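Local coordinates for protein UDP-N-acetylglucosamine 2-epimerase (PDB 4NES) that probably interconverts UDP-N-acetylglucosamine and UDP-N-acetylmannosamine by reversible epimerization at C-2 of the sugar, working as a homodimer, at residues 129-132 against 133-137; 143-147 against 148-152; 157-161 against 162-166. All coordinates share one frame; numbering follows the deposited sequence.

Contact 1 (129-132 against 133-137); sequences EEIN and RVLTD. With UD1 (uridine-diphosphate-N-acetylglucosamine), chain B.
Glu-129 accepts the backbone N-H of Arg-133 on its carbonyl, the first i to i+4 bond of this stretch of helix 128-138. The same carbonyl oxygen lies over one face of the Arg-133 guanidinium. The Glu-129 side chain runs the other way: its OE2 takes the hydroxyl O3' of UDP-N-acetylglucosamine at 2.7 Å and also pairs with Arg-208.

Glu-130 has CG anti to the backbone N (chi1 -176°) and then bends at chi2. This carries OE1 to 2.9 Å from NH1 of Arg-133 in a salt bridge. OE1 lies in the guanidinium plane, but NH1 meets it from above the carboxylate plane, and the two planes stand 69° apart. Water 1 closes the ring, donating to Glu-130 OE1 and accepting from Arg-133 NH2. Glu-130 also receives the backbone N-H groups of Ser-122 and Phe-123, and Arg-133 pairs with Asp-95.

Ile-131 lies alongside Leu-135, CG2 to CD1 at 3.8 Å. The two also pack on Ile-139 and Leu-135 of the second subunit, respectively. Asn-132 O is gripped twice by Thr-136, by OG1 at 2.8 Å and by N at 3.0 Å, from opposite faces of its plane. Asn-132 ND2 bonds to Asp-95 O and Asn-97 OD1, and its OD1 to Lys-108 of the second subunit.

The pairing probably offsets the buried charges of Glu-130 and Arg-133, beside a sugar-binding carboxylate.

Contact 2 (143-147 against 148-152); sequences LFAPT and EIAKN
Thr-147 is the N-cap of helix 148-156, and its OG1 accepts the backbone N-H of Ala-150 at 3.2 Å. The cap stands where strand 142-145 turns into the helix of a beta-alpha-beta unit in the N-terminal Rossmann-like domain of the GT-B fold. The bond is nearly straight, with an angle of 165° at the hydrogen. With chi1 at 63°, OG1 sits between the backbone N and the carbonyl carbon, turned back over the first turn of the helix. The Thr-147 carbonyl starts the regular helix bonding by accepting from Lys-151 N at 3.1 Å.

The tight side is small and apolar. The methyl of Ala-150 points at the turn and meets CD of Pro-146 at 3.7 Å. Ala-145 CB reaches the same Ala-150 CB at 3.9 Å, so strand end and proline ring both rest on one methyl. Leu-120 and Asn-169 also touch Pro-146.

The other side is looser. Glu-148 and Ile-149 are exposed, and the ends of their side chains lead off the turn. Lys-151 extends away to pair with Glu-161. Ile-149 still brushes the cap, its CB 3.6 Å from Thr-147 OG1.

Contact 3 (157-161 against 162-166); sequences EGIEE and NKIFV
Lys-163 N donates to Glu-160 O at 3.1 Å, and Ile-164 N donates to Glu-161 O at 3.0 Å. Both are i to i+3 backbone bonds, and they fold the turn. In each the donor stands well above the carbonyl plane, 47° out for Glu-160 and 58° out for Glu-161, consistent with the tight winding of a 3-10 turn.

The charged contact is looser. Glu-160 and Lys-163 lie side by side and point the same way. Lys-163 is extended as far as CE and bends at chi4 (59°), which swings NZ back over Glu-160. There NZ lies 3.1 Å from CG of Glu-160, while the salt bridge from NZ to Glu-160 OE2 is long, at 3.7 Å. A methionine in place of Lys-163 would probably leave the Glu-160 carboxylate without this nearby positive charge. The Glu-161 carboxylate turns elsewhere, to Lys-151.

The apolar contact is on the buried side. Ile-159 and Ile-164 cross at about a right angle, with CG2 of Ile-159 4.2 Å from CG1 of Ile-164. Leu-154 touches both, and Leu-143 also packs on Ile-159.

Just before the turn, Gly-158 has positive phi and is the C-prime residue of a Schellman motif ending helix 148-156. The arrangement is that of an alpha-to-beta connection: a helix stop, a short 3-10 turn, then strand 164-166, outermost in the parallel sheet of this chain.

How the contacts relate
The three contacts follow one another in series along the chain. None nests within another and none crosses. Contact 1 lies within helix 128-138. A short turn leads to strand 142-145 and contact 2, which closes the bend from strand to helix. Contact 3 closes the turn from that helix to strand 164-166. Contacts 2 and 3 therefore sit at the two ends of helix 148-156. They are joined by Lys-151 NZ and Glu-161 OE2 at 2.8 Å, and by a probable hydrogen bond of Leu-143 N to Lys-163 O. Contact 1 packs on both through the carbonyl of Asp-137, which touches Leu-143 and Ile-159. Together they tie helix 128-138, which also faces the second subunit, to the sheet edge.

Contact 1 (129-132 against 133-137)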
loop_
_atom_site.group_PDB
_atom_site.type_symbol
_atom_site.label_atom_id
_atom_site.label_comp_id
_atom_site.label_asym_id
_atom_site.label_seq_id
_atom_site.Cartn_x
_atom_site.Cartn_y
_atom_site.Cartn_z
ATOM N N GLU A 129 -7.892 8.009 4.424
ATOM C CA GLU A 129 -7.428 7.469 5.699
ATOM C C GLU A 129 -7.615 5.967 5.773
ATOM O O GLU A 129 -6.753 5.269 6.305
ATOM C CB GLU A 129 -8.155 8.129 6.874
ATOM C CG GLU A 129 -7.744 9.571 7.135
ATOM C CD GLU A 129 -8.423 10.575 6.210
ATOM O OE1 GLU A 129 -9.284 10.201 5.375
ATOM O OE2 GLU A 129 -8.073 11.769 6.320
ATOM N N GLU A 130 -8.733 5.466 5.244
ATOM C CA GLU A 130 -8.998 4.034 5.276
ATOM C C GLU A 130 -7.980 3.312 4.398
ATOM O O GLU A 130 -7.443 2.277 4.793
ATOM C CB GLU A 130 -10.448 3.739 4.841
ATOM C CG GLU A 130 -10.886 2.265 4.926
ATOM C CD GLU A 130 -11.317 1.803 6.315
ATOM O OE1 GLU A 130 -11.088 2.515 7.309
ATOM O OE2 GLU A 130 -11.896 0.700 6.427
ATOM N N ILE A 131 -7.691 3.870 3.223
ATOM C CA ILE A 131 -6.662 3.305 2.346
ATOM C C ILE A 131 -5.329 3.254 3.073
ATOM O O ILE A 131 -4.680 2.211 3.118
ATOM C CB ILE A 131 -6.516 4.105 1.037
ATOM C CG1 ILE A 131 -7.746 3.892 0.147
ATOM C CG2 ILE A 131 -5.263 3.683 0.287
ATOM C CD1 ILE A 131 -7.899 4.927 -0.956
ATOM N N ASN A 132 -4.940 4.372 3.683
ATOM C CA ASN A 132 -3.653 4.452 4.360
ATOM C C ASN A 132 -3.535 3.420 5.468
ATOM O O ASN A 132 -2.510 2.753 5.617
ATOM C CB ASN A 132 -3.430 5.847 4.940
ATOM C CG ASN A 132 -3.163 6.888 3.875
ATOM O OD1 ASN A 132 -2.778 6.555 2.751
ATOM N ND2 ASN A 132 -3.371 8.164 4.220
ATOM N N ARG A 133 -4.589 3.292 6.258
ATOM C CA ARG A 133 -4.529 2.402 7.404
ATOM C C ARG A 133 -4.533 0.935 6.987
ATOM O O ARG A 133 -3.787 0.141 7.550
ATOM C CB ARG A 133 -5.677 2.688 8.368
ATOM C CG ARG A 133 -5.435 2.197 9.788
ATOM C CD ARG A 133 -6.656 2.420 10.686
ATOM N NE ARG A 133 -7.205 3.770 10.564
ATOM C CZ ARG A 133 -8.268 4.076 9.820
ATOM N NH1 ARG A 133 -8.904 3.123 9.152
ATOM N NH2 ARG A 133 -8.709 5.329 9.744
ATOM N N VAL A 134 -5.370 0.580 6.020
ATOM C CA VAL A 134 -5.424 -0.797 5.532
ATOM C C VAL A 134 -4.071 -1.206 4.945
ATOM O O VAL A 134 -3.524 -2.251 5.304
ATOM C CB VAL A 134 -6.541 -0.999 4.490
ATOM C CG1 VAL A 134 -6.419 -2.374 3.821
ATOM C CG2 VAL A 134 -7.916 -0.851 5.122
ATOM N N LEU A 135 -3.514 -0.369 4.079
ATOM C CA LEU A 135 -2.238 -0.698 3.454
ATOM C C LEU A 135 -1.126 -0.819 4.487
ATOM O O LEU A 135 -0.344 -1.773 4.481
ATOM C CB LEU A 135 -1.875 0.344 2.397
ATOM C CG LEU A 135 -2.833 0.401 1.206
ATOM C CD1 LEU A 135 -2.291 1.353 0.158
ATOM C CD2 LEU A 135 -3.061 -0.971 0.601
ATOM N N THR A 136 -1.082 0.134 5.416
ATOM C CA THR A 136 -0.065 0.115 6.456
ATOM C C THR A 136 -0.176 -1.146 7.306
ATOM O O THR A 136 0.846 -1.778 7.622
ATOM C CB THR A 136 -0.169 1.361 7.344
ATOM O OG1 THR A 136 0.111 2.525 6.556
ATOM C CG2 THR A 136 0.833 1.291 8.476
ATOM N N ASP A 137 -1.400 -1.517 7.676
ATOM C CA ASP A 137 -1.590 -2.715 8.497
ATOM C C ASP A 137 -1.011 -3.947 7.799
ATOM O O ASP A 137 -0.444 -4.818 8.450
ATOM C CB ASP A 137 -3.076 -2.940 8.833
ATOM C CG ASP A 137 -3.594 -1.997 9.912
ATOM O OD1 ASP A 137 -2.774 -1.445 10.666
ATOM O OD2 ASP A 137 -4.830 -1.836 10.006
HETATM C "C1'" UD1 B . -4.347 15.464 7.295
HETATM C "C2'" UD1 B . -4.650 13.998 7.231
HETATM C "C3'" UD1 B . -5.823 13.662 8.018
HETATM C "C4'" UD1 B . -5.750 14.139 9.405
HETATM C "C5'" UD1 B . -5.372 15.598 9.444
HETATM C "C6'" UD1 B . -5.090 16.075 10.818
HETATM C "C7'" UD1 B . -3.948 12.907 5.017
HETATM C "C8'" UD1 B . -4.349 12.561 3.614
HETATM N "N2'" UD1 B . -4.922 13.606 5.824
HETATM O "O1'" UD1 B . -5.401 16.165 6.738
HETATM O "O3'" UD1 B . -6.011 12.235 8.006
HETATM O "O4'" UD1 B . -6.989 13.955 10.070
HETATM O "O5'" UD1 B . -4.186 15.835 8.693
HETATM O "O6'" UD1 B . -5.408 17.398 11.046
HETATM O "O7'" UD1 B . -2.832 12.608 5.450
HETATM N N1 UD1 B . -2.701 23.305 5.865
HETATM C C2 UD1 B . -2.154 24.403 6.388
HETATM N N3 UD1 B . -1.203 24.309 7.316
HETATM C C4 UD1 B . -0.762 23.115 7.737
HETATM C C5 UD1 B . -1.311 21.952 7.216
HETATM C C6 UD1 B . -2.307 22.071 6.260
HETATM O O2 UD1 B . -2.523 25.506 6.034
HETATM O O4 UD1 B . 0.215 23.041 8.686
HETATM C C1B UD1 B . -3.772 23.391 4.845
HETATM C C2B UD1 B . -3.291 23.536 3.458
HETATM O "O2'" UD1 B . -4.176 24.357 2.737
HETATM C C3B UD1 B . -3.342 22.186 2.946
HETATM C C4B UD1 B . -4.568 21.656 3.594
HETATM O O4B UD1 B . -4.608 22.231 4.885
HETATM O O3B UD1 B . -3.385 22.090 1.543
HETATM C C5B UD1 B . -4.562 20.174 3.716
HETATM O O5B UD1 B . -3.416 19.628 4.319
HETATM P PA UD1 B . -3.163 18.097 4.280
HETATM O O1A UD1 B . -3.062 17.663 2.850
HETATM O O2A UD1 B . -1.922 17.799 5.056
HETATM O O3A UD1 B . -4.418 17.367 4.864
HETATM P PB UD1 B . -5.232 17.641 6.208
HETATM O O1B UD1 B . -6.590 18.129 5.821
HETATM O O2B UD1 B . -4.445 18.502 7.157
HETATM O O HOH W 1 -11.022 5.162 8.111
#

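Contact 2 (143-147 against 148-152)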
loop_
_atom_site.group_PDB
_atom_site.type_symbol
_atom_site.label_atom_id
_atom_site.label_comp_id
_atom_site.label_asym_id
_atom_site.label_seq_id
_atom_site.Cartn_x
_atom_site.Cartn_y
_atom_site.Cartn_z
ATOM N N LEU A 143 1.368 -4.744 15.199
ATOM C CA LEU A 143 0.099 -4.051 15.014
ATOM C C LEU A 143 -0.475 -3.784 16.385
ATOM O O LEU A 143 -0.938 -4.704 17.065
ATOM C CB LEU A 143 -0.859 -4.884 14.171
ATOM C CG LEU A 143 -0.344 -4.972 12.733
ATOM C CD1 LEU A 143 0.346 -6.285 12.455
ATOM C CD2 LEU A 143 -1.446 -4.722 11.727
ATOM N N PHE A 144 -0.391 -2.530 16.806
ATOM C CA PHE A 144 -0.846 -2.149 18.133
ATOM C C PHE A 144 -2.288 -1.687 18.039
ATOM O O PHE A 144 -2.572 -0.530 17.737
ATOM C CB PHE A 144 0.083 -1.083 18.720
ATOM C CG PHE A 144 1.478 -1.582 18.934
ATOM C CD1 PHE A 144 1.715 -2.583 19.863
ATOM C CD2 PHE A 144 2.543 -1.092 18.187
ATOM C CE1 PHE A 144 2.995 -3.070 20.072
ATOM C CE2 PHE A 144 3.828 -1.567 18.394
ATOM C CZ PHE A 144 4.055 -2.562 19.333
ATOM N N ALA A 145 -3.196 -2.625 18.291
ATOM C CA ALA A 145 -4.627 -2.402 18.153
ATOM C C ALA A 145 -5.196 -1.796 19.430
ATOM O O ALA A 145 -4.782 -2.152 20.538
ATOM C CB ALA A 145 -5.328 -3.715 17.824
ATOM N N PRO A 146 -6.135 -0.852 19.295
ATOM C CA PRO A 146 -6.637 -0.225 20.529
ATOM C C PRO A 146 -7.705 -1.065 21.221
ATOM O O PRO A 146 -7.889 -0.924 22.434
ATOM C CB PRO A 146 -7.238 1.092 20.031
ATOM C CG PRO A 146 -7.643 0.779 18.612
ATOM C CD PRO A 146 -6.565 -0.131 18.087
ATOM N N THR A 147 -8.388 -1.928 20.476
ATOM C CA THR A 147 -9.509 -2.695 21.007
ATOM C C THR A 147 -9.573 -4.077 20.376
ATOM O O THR A 147 -8.928 -4.348 19.358
ATOM C CB THR A 147 -10.860 -2.034 20.668
ATOM O OG1 THR A 147 -11.025 -2.011 19.243
ATOM C CG2 THR A 147 -10.951 -0.622 21.209
ATOM N N GLU A 148 -10.401 -4.937 20.957
ATOM C CA GLU A 148 -10.640 -6.255 20.392
ATOM C C GLU A 148 -11.342 -6.193 19.037
ATOM O O GLU A 148 -11.094 -7.044 18.189
ATOM C CB GLU A 148 -11.427 -7.124 21.374
ATOM C CG GLU A 148 -10.687 -7.386 22.684
ATOM C CD GLU A 148 -9.483 -8.310 22.534
ATOM O OE1 GLU A 148 -9.332 -8.958 21.476
ATOM O OE2 GLU A 148 -8.697 -8.401 23.492
ATOM N N ILE A 149 -12.192 -5.186 18.829
ATOM C CA ILE A 149 -12.812 -4.958 17.517
ATOM C C ILE A 149 -11.745 -4.765 16.441
ATOM O O ILE A 149 -11.805 -5.372 15.368
ATOM C CB ILE A 149 -13.747 -3.733 17.528
ATOM C CG1 ILE A 149 -14.996 -4.038 18.360
ATOM C CG2 ILE A 149 -14.116 -3.322 16.107
ATOM C CD1 ILE A 149 -15.714 -5.295 17.937
ATOM N N ALA A 150 -10.755 -3.934 16.739
ATOM C CA ALA A 150 -9.655 -3.683 15.823
ATOM C C ALA A 150 -8.852 -4.958 15.571
ATOM O O ALA A 150 -8.490 -5.258 14.426
ATOM C CB ALA A 150 -8.763 -2.573 16.362
ATOM N N LYS A 151 -8.572 -5.727 16.624
ATOM C CA LYS A 151 -7.880 -7.005 16.448
ATOM C C LYS A 151 -8.669 -7.926 15.528
ATOM O O LYS A 151 -8.111 -8.549 14.625
ATOM C CB LYS A 151 -7.630 -7.693 17.790
ATOM C CG LYS A 151 -7.171 -9.133 17.621
ATOM C CD LYS A 151 -6.634 -9.705 18.911
ATOM C CE LYS A 151 -6.199 -11.159 18.714
ATOM N NZ LYS A 151 -5.612 -11.728 19.966
ATOM N N ASN A 152 -9.973 -8.003 15.747
ATOM C CA ASN A 152 -10.808 -8.858 14.914
ATOM C C ASN A 152 -10.844 -8.396 13.457
ATOM O O ASN A 152 -10.866 -9.227 12.541
ATOM C CB ASN A 152 -12.208 -8.996 15.514
ATOM C CG ASN A 152 -12.217 -9.872 16.747
ATOM O OD1 ASN A 152 -11.363 -10.740 16.904
ATOM N ND2 ASN A 152 -13.183 -9.652 17.626
#

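Contact 3 (157-161 against 162-166)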
loop_
_atom_site.group_PDB
_atom_site.type_symbol
_atom_site.label_atom_id
_atom_site.label_comp_id
_atom_site.label_asym_id
_atom_site.label_seq_id
_atom_site.Cartn_x
_atom_site.Cartn_y
_atom_site.Cartn_z
ATOM N N GLU A 157 -8.775 -9.945 7.937
ATOM C CA GLU A 157 -7.975 -9.663 6.747
ATOM C C GLU A 157 -6.739 -10.558 6.670
ATOM O O GLU A 157 -5.812 -10.289 5.900
ATOM C CB GLU A 157 -7.596 -8.179 6.681
ATOM C CG GLU A 157 -8.809 -7.274 6.540
ATOM C CD GLU A 157 -8.479 -5.795 6.611
ATOM O OE1 GLU A 157 -7.286 -5.423 6.541
ATOM O OE2 GLU A 157 -9.435 -4.996 6.730
ATOM N N GLY A 158 -6.738 -11.619 7.476
ATOM C CA GLY A 158 -5.741 -12.669 7.360
ATOM C C GLY A 158 -4.400 -12.375 7.996
ATOM O O GLY A 158 -3.446 -13.114 7.787
ATOM N N ILE A 159 -4.314 -11.306 8.776
ATOM C CA ILE A 159 -3.061 -10.959 9.432
ATOM C C ILE A 159 -2.809 -11.929 10.579
ATOM O O ILE A 159 -3.729 -12.308 11.300
ATOM C CB ILE A 159 -3.087 -9.492 9.905
ATOM C CG1 ILE A 159 -2.974 -8.572 8.686
ATOM C CG2 ILE A 159 -1.956 -9.188 10.895
ATOM C CD1 ILE A 159 -3.460 -7.175 8.934
ATOM N N GLU A 160 -1.558 -12.355 10.720
ATOM C CA GLU A 160 -1.193 -13.352 11.717
ATOM C C GLU A 160 -1.370 -12.832 13.143
ATOM O O GLU A 160 -0.956 -11.707 13.475
ATOM C CB GLU A 160 0.245 -13.820 11.490
ATOM C CG GLU A 160 1.120 -12.831 10.725
ATOM C CD GLU A 160 0.869 -12.795 9.211
ATOM O OE1 GLU A 160 1.113 -13.811 8.527
ATOM O OE2 GLU A 160 0.435 -11.740 8.701
ATOM N N GLU A 161 -1.989 -13.650 13.988
ATOM C CA GLU A 161 -2.321 -13.220 15.332
ATOM C C GLU A 161 -1.094 -12.819 16.144
ATOM O O GLU A 161 -1.179 -11.931 17.000
ATOM C CB GLU A 161 -3.127 -14.289 16.077
ATOM C CG GLU A 161 -3.689 -13.789 17.407
ATOM C CD GLU A 161 -4.746 -14.697 17.993
ATOM O OE1 GLU A 161 -5.090 -15.707 17.345
ATOM O OE2 GLU A 161 -5.233 -14.400 19.106
ATOM N N ASN A 162 0.052 -13.447 15.889
ATOM C CA ASN A 162 1.229 -13.140 16.702
ATOM C C ASN A 162 1.822 -11.752 16.456
ATOM O O ASN A 162 2.680 -11.297 17.219
ATOM C CB ASN A 162 2.300 -14.244 16.629
ATOM C CG ASN A 162 2.895 -14.409 15.246
ATOM O OD1 ASN A 162 2.558 -13.686 14.309
ATOM N ND2 ASN A 162 3.804 -15.371 15.115
ATOM N N LYS A 163 1.339 -11.076 15.415
ATOM C CA LYS A 163 1.735 -9.703 15.121
ATOM C C LYS A 163 0.870 -8.673 15.849
ATOM O O LYS A 163 1.208 -7.488 15.883
ATOM C CB LYS A 163 1.601 -9.422 13.627
ATOM C CG LYS A 163 2.589 -10.108 12.695
ATOM C CD LYS A 163 2.334 -9.604 11.275
ATOM C CE LYS A 163 3.487 -9.885 10.330
ATOM N NZ LYS A 163 3.796 -11.332 10.206
ATOM N N ILE A 164 -0.253 -9.123 16.398
ATOM C CA ILE A 164 -1.277 -8.217 16.922
ATOM C C ILE A 164 -1.253 -8.149 18.443
ATOM O O ILE A 164 -1.270 -9.179 19.122
ATOM C CB ILE A 164 -2.684 -8.663 16.476
ATOM C CG1 ILE A 164 -2.732 -8.862 14.965
ATOM C CG2 ILE A 164 -3.729 -7.631 16.895
ATOM C CD1 ILE A 164 -4.002 -9.562 14.516
ATOM N N PHE A 165 -1.217 -6.928 18.966
ATOM C CA PHE A 165 -1.242 -6.684 20.403
ATOM C C PHE A 165 -2.338 -5.681 20.689
ATOM O O PHE A 165 -2.310 -4.575 20.147
ATOM C CB PHE A 165 0.107 -6.116 20.859
ATOM C CG PHE A 165 1.269 -7.006 20.542
ATOM C CD1 PHE A 165 1.890 -6.956 19.297
ATOM C CD2 PHE A 165 1.722 -7.916 21.481
ATOM C CE1 PHE A 165 2.964 -7.807 19.009
ATOM C CE2 PHE A 165 2.792 -8.756 21.201
ATOM C CZ PHE A 165 3.406 -8.701 19.972
ATOM N N VAL A 166 -3.308 -6.052 21.528
ATOM C CA VAL A 166 -4.357 -5.118 21.922
ATOM C C VAL A 166 -3.864 -4.374 23.148
ATOM O O VAL A 166 -3.791 -4.942 24.242
ATOM C CB VAL A 166 -5.670 -5.844 22.230
ATOM C CG1 VAL A 166 -6.745 -4.834 22.627
ATOM C CG2 VAL A 166 -6.118 -6.663 21.017
#